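Side-chain contacts in succinate--CoA ligase subunit alpha (Campylobacter jejuni, PDB 6MEL), which forms the alpha subunit of a two-chain CoA ligase, pairing a Rossmann-like CoA-binding domain with a CoA-ligase domain: residues I151-T156 / S213-A218; L186-L191 / I204-E209. One frame throughout, in Å; residues are numbered along the deposited sequence.

Both contacts belong to the CoA-ligase domain and gather on one mixed beta-sheet, where strands 148-152 and 203-209 run side by side and parallel. Their centres lie only 5 Å apart. Along the chain the order is 151-156, 186-191, 204-209 and 213-218, so the two segments of contact 2 fall between those of contact 1. Strand 203-209 is followed, after a short loop, by helix 214-225, and backbone pairs such as Ile151 O to Ile207 N (2.8 Å) join the strands of the two contacts. One region of the beta-sheet thus brings together helices 188-197 and 214-225, through Tyr188 of contact 2 and Glu215 of contact 1, whose OH and OE2 pack against each other.

Contact 1. Residues I151-T156 / S213-A218; sequences ISKSGT and SLEVEA
Lys153 and Glu215 both carry CG anti to the carbonyl carbon, and from there their chains differ: the lysine runs fully extended beyond CG, whereas the glutamate bends at chi2 (93°). The straight chain spans the gap between the end of a strand and the beginning of a helix, and the bend swings the carboxylate out to meet it from the opposite direction. Lys153 NZ donates to Glu215 OE2 at 2.8 Å, a salt bridge made on the syn side of that oxygen but 31° out of the carboxylate plane. The ammonium is closer to OE2 than to Glu215 OE1, which stands 3.3 Å from Lys153 NZ, so the grip is lopsided. The lysine's methylene end shares the approach, with Lys153 CE 3.2 Å from Glu215 OE2, and Leu214 CD1 lies 4.4 Å from the same CE.

A water extends the link to the helix backbone, accepting from Lys153 NZ at 3.0 Å and from Leu214 N at 3.1 Å, which gives an amide in the first turn a partner. Glu215 has further work: OE1 forms a salt bridge with Lys262, and OE2 also accepts from the backbone N of Glu209. Two lysines around one buried carboxylate would probably favour its ionised form. At the end of the strand, Ser152 OG accepts from Ser154 N at 3.0 Å, an ST turn with Lys153 at its middle.

Lys153 thus reaches from just past the end of strand 148-152, past Tyr188 of helix 188-197, to the first turn of helix 214-225. Lys262 of helix 259-268 meets the same carboxylate, and a basic side chain of the partner protein chain packs on Lys153.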
loop_
_atom_site.group_PDB
_atom_site.type_symbol
_atom_site.label_atom_id
_atom_site.label_comp_id
_atom_site.label_asym_id
_atom_site.label_seq_id
_atom_site.Cartn_x
_atom_site.Cartn_y
_atom_site.Cartn_z
ATOM N N ILE A 151 1.331 -6.512 18.283
ATOM C CA ILE A 151 1.813 -6.697 16.931
ATOM C C ILE A 151 0.923 -5.867 16.024
ATOM O O ILE A 151 -0.267 -6.054 16.078
ATOM C CB ILE A 151 1.763 -8.174 16.502
ATOM C CG1 ILE A 151 2.436 -9.109 17.507
ATOM C CG2 ILE A 151 2.354 -8.352 15.106
ATOM C CD1 ILE A 151 1.935 -10.529 17.404
ATOM N N SER A 152 1.503 -4.961 15.221
ATOM C CA SER A 152 0.676 -3.999 14.465
ATOM C C SER A 152 1.275 -3.670 13.089
ATOM O O SER A 152 2.460 -3.358 12.974
ATOM C CB SER A 152 0.482 -2.762 15.275
ATOM O OG SER A 152 -0.302 -1.803 14.594
ATOM N N LYS A 153 0.396 -3.624 12.087
ATOM C CA LYS A 153 0.749 -3.184 10.758
ATOM C C LYS A 153 0.730 -1.647 10.658
ATOM O O LYS A 153 1.034 -1.080 9.552
ATOM C CB LYS A 153 -0.245 -3.718 9.732
ATOM C CG LYS A 153 -0.012 -5.116 9.170
ATOM C CD LYS A 153 -1.127 -5.485 8.228
ATOM C CE LYS A 153 -0.907 -6.833 7.589
ATOM N NZ LYS A 153 -2.008 -7.171 6.659
ATOM N N SER A 154 0.415 -0.949 11.756
ATOM C CA SER A 154 0.378 0.524 11.694
ATOM C C SER A 154 1.288 1.201 12.731
ATOM O O SER A 154 1.975 0.537 13.537
ATOM C CB SER A 154 -1.018 1.074 11.713
ATOM O OG SER A 154 -1.917 0.254 12.357
ATOM N N GLY A 155 1.349 2.539 12.615
ATOM C CA GLY A 155 2.129 3.403 13.508
ATOM C C GLY A 155 1.280 3.991 14.637
ATOM O O GLY A 155 1.179 3.424 15.754
ATOM N N THR A 156 0.630 5.123 14.363
ATOM C CA THR A 156 -0.125 5.840 15.403
ATOM C C THR A 156 -1.239 4.983 16.021
ATOM O O THR A 156 -1.538 5.140 17.206
ATOM C CB THR A 156 -0.666 7.172 14.857
ATOM O OG1 THR A 156 -1.429 6.938 13.678
ATOM C CG2 THR A 156 0.489 8.109 14.570
ATOM N N SER A 213 -3.810 -11.644 3.227
ATOM C CA SER A 213 -4.625 -12.559 4.065
ATOM C C SER A 213 -3.820 -13.073 5.257
ATOM O O SER A 213 -4.144 -14.112 5.814
ATOM C CB SER A 213 -5.168 -13.706 3.208
ATOM O OG SER A 213 -4.085 -14.410 2.631
ATOM N N LEU A 214 -2.803 -12.322 5.692
ATOM C CA LEU A 214 -1.986 -12.762 6.864
ATOM C C LEU A 214 -2.886 -13.005 8.089
ATOM O O LEU A 214 -2.681 -14.002 8.830
ATOM C CB LEU A 214 -0.898 -11.730 7.200
ATOM C CG LEU A 214 0.326 -11.703 6.275
ATOM C CD1 LEU A 214 1.261 -10.597 6.715
ATOM C CD2 LEU A 214 1.086 -13.039 6.249
ATOM N N GLU A 215 -3.855 -12.112 8.310
ATOM C CA GLU A 215 -4.681 -12.172 9.522
ATOM C C GLU A 215 -5.659 -13.368 9.454
ATOM O O GLU A 215 -6.011 -13.933 10.487
ATOM C CB GLU A 215 -5.395 -10.831 9.745
ATOM C CG GLU A 215 -4.450 -9.647 9.939
ATOM C CD GLU A 215 -4.108 -8.894 8.664
ATOM O OE1 GLU A 215 -4.174 -9.503 7.566
ATOM O OE2 GLU A 215 -3.807 -7.693 8.754
ATOM N N VAL A 216 -6.093 -13.762 8.258
ATOM C CA VAL A 216 -6.949 -14.976 8.080
ATOM C C VAL A 216 -6.121 -16.217 8.443
ATOM O O VAL A 216 -6.503 -16.983 9.293
ATOM C CB VAL A 216 -7.492 -15.104 6.642
ATOM C CG1 VAL A 216 -8.277 -16.419 6.403
ATOM C CG2 VAL A 216 -8.339 -13.907 6.276
ATOM N N GLU A 217 -4.944 -16.361 7.832
ATOM C CA GLU A 217 -4.042 -17.486 8.100
ATOM C C GLU A 217 -3.638 -17.538 9.575
ATOM O O GLU A 217 -3.482 -18.652 10.106
ATOM C CB GLU A 217 -2.789 -17.454 7.217
ATOM C CG GLU A 217 -3.109 -17.691 5.740
ATOM C CD GLU A 217 -2.068 -17.197 4.737
ATOM O OE1 GLU A 217 -0.953 -16.789 5.152
ATOM O OE2 GLU A 217 -2.370 -17.221 3.520
ATOM N N ALA A 218 -3.462 -16.371 10.220
ATOM C CA ALA A 218 -3.093 -16.319 11.652
ATOM C C ALA A 218 -4.178 -16.963 12.540
ATOM O O ALA A 218 -3.887 -17.444 13.608
ATOM C CB ALA A 218 -2.852 -14.901 12.110
HETATM O O HOH W 1 -1.884 -9.523 4.850
#

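Contact 2. Residues L186-L191 / I204-E209; sequences LAYKEL and IVMIGE
Helix 188-197 packs on the mixed beta-sheet of the CoA-ligase domain through Tyr188 in its first turn, whose side chain crosses that of Met206 of strand 203-209 at about a right angle. A chi1 of -58° sets the tyrosine CG beside the backbone N, and the ring lies against the strand. Met206 bends at chi3 (-81°) and brings its methyl over one face: CE is 4.1 Å from the centroid of the Tyr188 ring, a CH-pi contact offset toward the rim, where Met206 CE is 3.9 Å from Tyr188 CD1. The sulfur stands obliquely, Met206 SD being 5.2 Å from the Tyr188 centroid, in a Met-aromatic contact. Beyond the ring, Tyr188 OH donates to Ile207 O at 3.1 Å, arriving from above the carbonyl plane, 42° out of it. Tyr188 OH also passes 3.3 Å from Gly208 CA.

Ile151 of strand 148-152 and Ala218 of helix 214-225 also touch Tyr188. Chemically, the ring is held in two ways: dispersion and the methyl group's CH-pi contact act on its face, while the hydroxyl spends its proton on a main-chain carbonyl, so a buried polar group is satisfied.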
loop_
_atom_site.group_PDB
_atom_site.type_symbol
_atom_site.label_atom_id
_atom_site.label_comp_id
_atom_site.label_asym_id
_atom_site.label_seq_id
_atom_site.Cartn_x
_atom_site.Cartn_y
_atom_site.Cartn_z
ATOM N N LEU A 186 8.978 -10.345 9.622
ATOM C CA LEU A 186 8.283 -11.029 10.688
ATOM C C LEU A 186 6.841 -10.495 10.778
ATOM O O LEU A 186 6.581 -9.280 10.674
ATOM C CB LEU A 186 9.003 -10.789 12.016
ATOM C CG LEU A 186 10.412 -11.348 12.156
ATOM C CD1 LEU A 186 11.016 -10.925 13.481
ATOM C CD2 LEU A 186 10.439 -12.857 12.027
ATOM N N ALA A 187 5.889 -11.403 10.989
ATOM C CA ALA A 187 4.489 -11.009 11.120
ATOM C C ALA A 187 3.821 -11.735 12.305
ATOM O O ALA A 187 4.460 -12.041 13.280
ATOM C CB ALA A 187 3.811 -11.268 9.802
ATOM N N TYR A 188 2.527 -12.032 12.196
ATOM C CA TYR A 188 1.740 -12.500 13.333
ATOM C C TYR A 188 2.255 -13.856 13.817
ATOM O O TYR A 188 2.466 -14.051 15.012
ATOM C CB TYR A 188 0.245 -12.576 12.971
ATOM C CG TYR A 188 -0.293 -11.247 12.523
ATOM C CD1 TYR A 188 -0.438 -10.196 13.416
ATOM C CD2 TYR A 188 -0.552 -10.996 11.182
ATOM C CE1 TYR A 188 -0.852 -8.947 12.999
ATOM C CE2 TYR A 188 -0.977 -9.754 10.754
ATOM C CZ TYR A 188 -1.143 -8.729 11.665
ATOM O OH TYR A 188 -1.623 -7.516 11.241
ATOM N N LYS A 189 2.466 -14.807 12.907
ATOM C CA LYS A 189 2.784 -16.192 13.337
ATOM C C LYS A 189 4.078 -16.231 14.141
ATOM O O LYS A 189 4.109 -16.817 15.202
ATOM C CB LYS A 189 2.993 -17.124 12.146
ATOM C CG LYS A 189 1.710 -17.461 11.418
ATOM C CD LYS A 189 1.923 -18.370 10.220
ATOM C CE LYS A 189 0.568 -18.911 9.803
ATOM N NZ LYS A 189 0.649 -19.609 8.500
ATOM N N GLU A 190 5.137 -15.614 13.604
ATOM C CA GLU A 190 6.460 -15.654 14.220
ATOM C C GLU A 190 6.432 -14.918 15.561
ATOM O O GLU A 190 6.989 -15.391 16.556
ATOM C CB GLU A 190 7.513 -14.993 13.329
ATOM C CG GLU A 190 7.694 -15.676 11.974
ATOM C CD GLU A 190 6.780 -15.248 10.819
ATOM O OE1 GLU A 190 5.769 -14.431 10.958
ATOM O OE2 GLU A 190 7.095 -15.720 9.732
ATOM N N LEU A 191 5.783 -13.747 15.593
ATOM C CA LEU A 191 5.793 -12.943 16.787
ATOM C C LEU A 191 4.843 -13.511 17.846
ATOM O O LEU A 191 5.138 -13.447 19.044
ATOM C CB LEU A 191 5.460 -11.497 16.420
ATOM C CG LEU A 191 6.531 -10.823 15.565
ATOM C CD1 LEU A 191 6.107 -9.428 15.158
ATOM C CD2 LEU A 191 7.835 -10.749 16.321
ATOM N N ILE A 204 -1.898 -10.947 24.042
ATOM C CA ILE A 204 -1.384 -10.269 22.871
ATOM C C ILE A 204 -2.512 -9.525 22.161
ATOM O O ILE A 204 -3.597 -10.100 21.942
ATOM C CB ILE A 204 -0.712 -11.259 21.909
ATOM C CG1 ILE A 204 0.380 -12.080 22.598
ATOM C CG2 ILE A 204 -0.143 -10.503 20.734
ATOM C CD1 ILE A 204 -0.007 -13.487 22.853
ATOM N N VAL A 205 -2.238 -8.274 21.802
ATOM C CA VAL A 205 -3.084 -7.497 20.893
ATOM C C VAL A 205 -2.458 -7.559 19.493
ATOM O O VAL A 205 -1.302 -7.172 19.316
ATOM C CB VAL A 205 -3.214 -6.048 21.374
ATOM C CG1 VAL A 205 -4.014 -5.190 20.389
ATOM C CG2 VAL A 205 -3.824 -5.971 22.775
ATOM N N MET A 206 -3.244 -7.974 18.500
ATOM C CA MET A 206 -2.846 -7.936 17.113
ATOM C C MET A 206 -3.709 -6.889 16.396
ATOM O O MET A 206 -4.935 -6.864 16.529
ATOM C CB MET A 206 -2.894 -9.317 16.423
ATOM C CG MET A 206 -4.251 -9.963 16.396
ATOM S SD MET A 206 -4.188 -11.559 15.543
ATOM C CE MET A 206 -4.254 -11.081 13.823
ATOM N N ILE A 207 -3.029 -5.973 15.700
ATOM C CA ILE A 207 -3.671 -4.887 14.947
ATOM C C ILE A 207 -3.348 -5.113 13.471
ATOM O O ILE A 207 -2.174 -5.133 13.103
ATOM C CB ILE A 207 -3.197 -3.484 15.367
ATOM C CG1 ILE A 207 -3.209 -3.251 16.880
ATOM C CG2 ILE A 207 -4.006 -2.430 14.633
ATOM C CD1 ILE A 207 -4.592 -3.109 17.455
ATOM N N GLY A 208 -4.398 -5.290 12.657
ATOM C CA GLY A 208 -4.221 -5.530 11.260
ATOM C C GLY A 208 -4.951 -4.504 10.447
ATOM O O GLY A 208 -5.485 -3.530 11.002
ATOM N N GLU A 209 -4.963 -4.742 9.136
ATOM C CA GLU A 209 -5.710 -3.942 8.212
ATOM C C GLU A 209 -5.975 -4.724 6.925
ATOM O O GLU A 209 -5.474 -5.828 6.739
ATOM C CB GLU A 209 -5.019 -2.600 7.969
ATOM C CG GLU A 209 -3.646 -2.670 7.365
ATOM C CD GLU A 209 -2.827 -1.378 7.457
ATOM O OE1 GLU A 209 -2.816 -0.762 8.527
ATOM O OE2 GLU A 209 -2.183 -1.009 6.436
#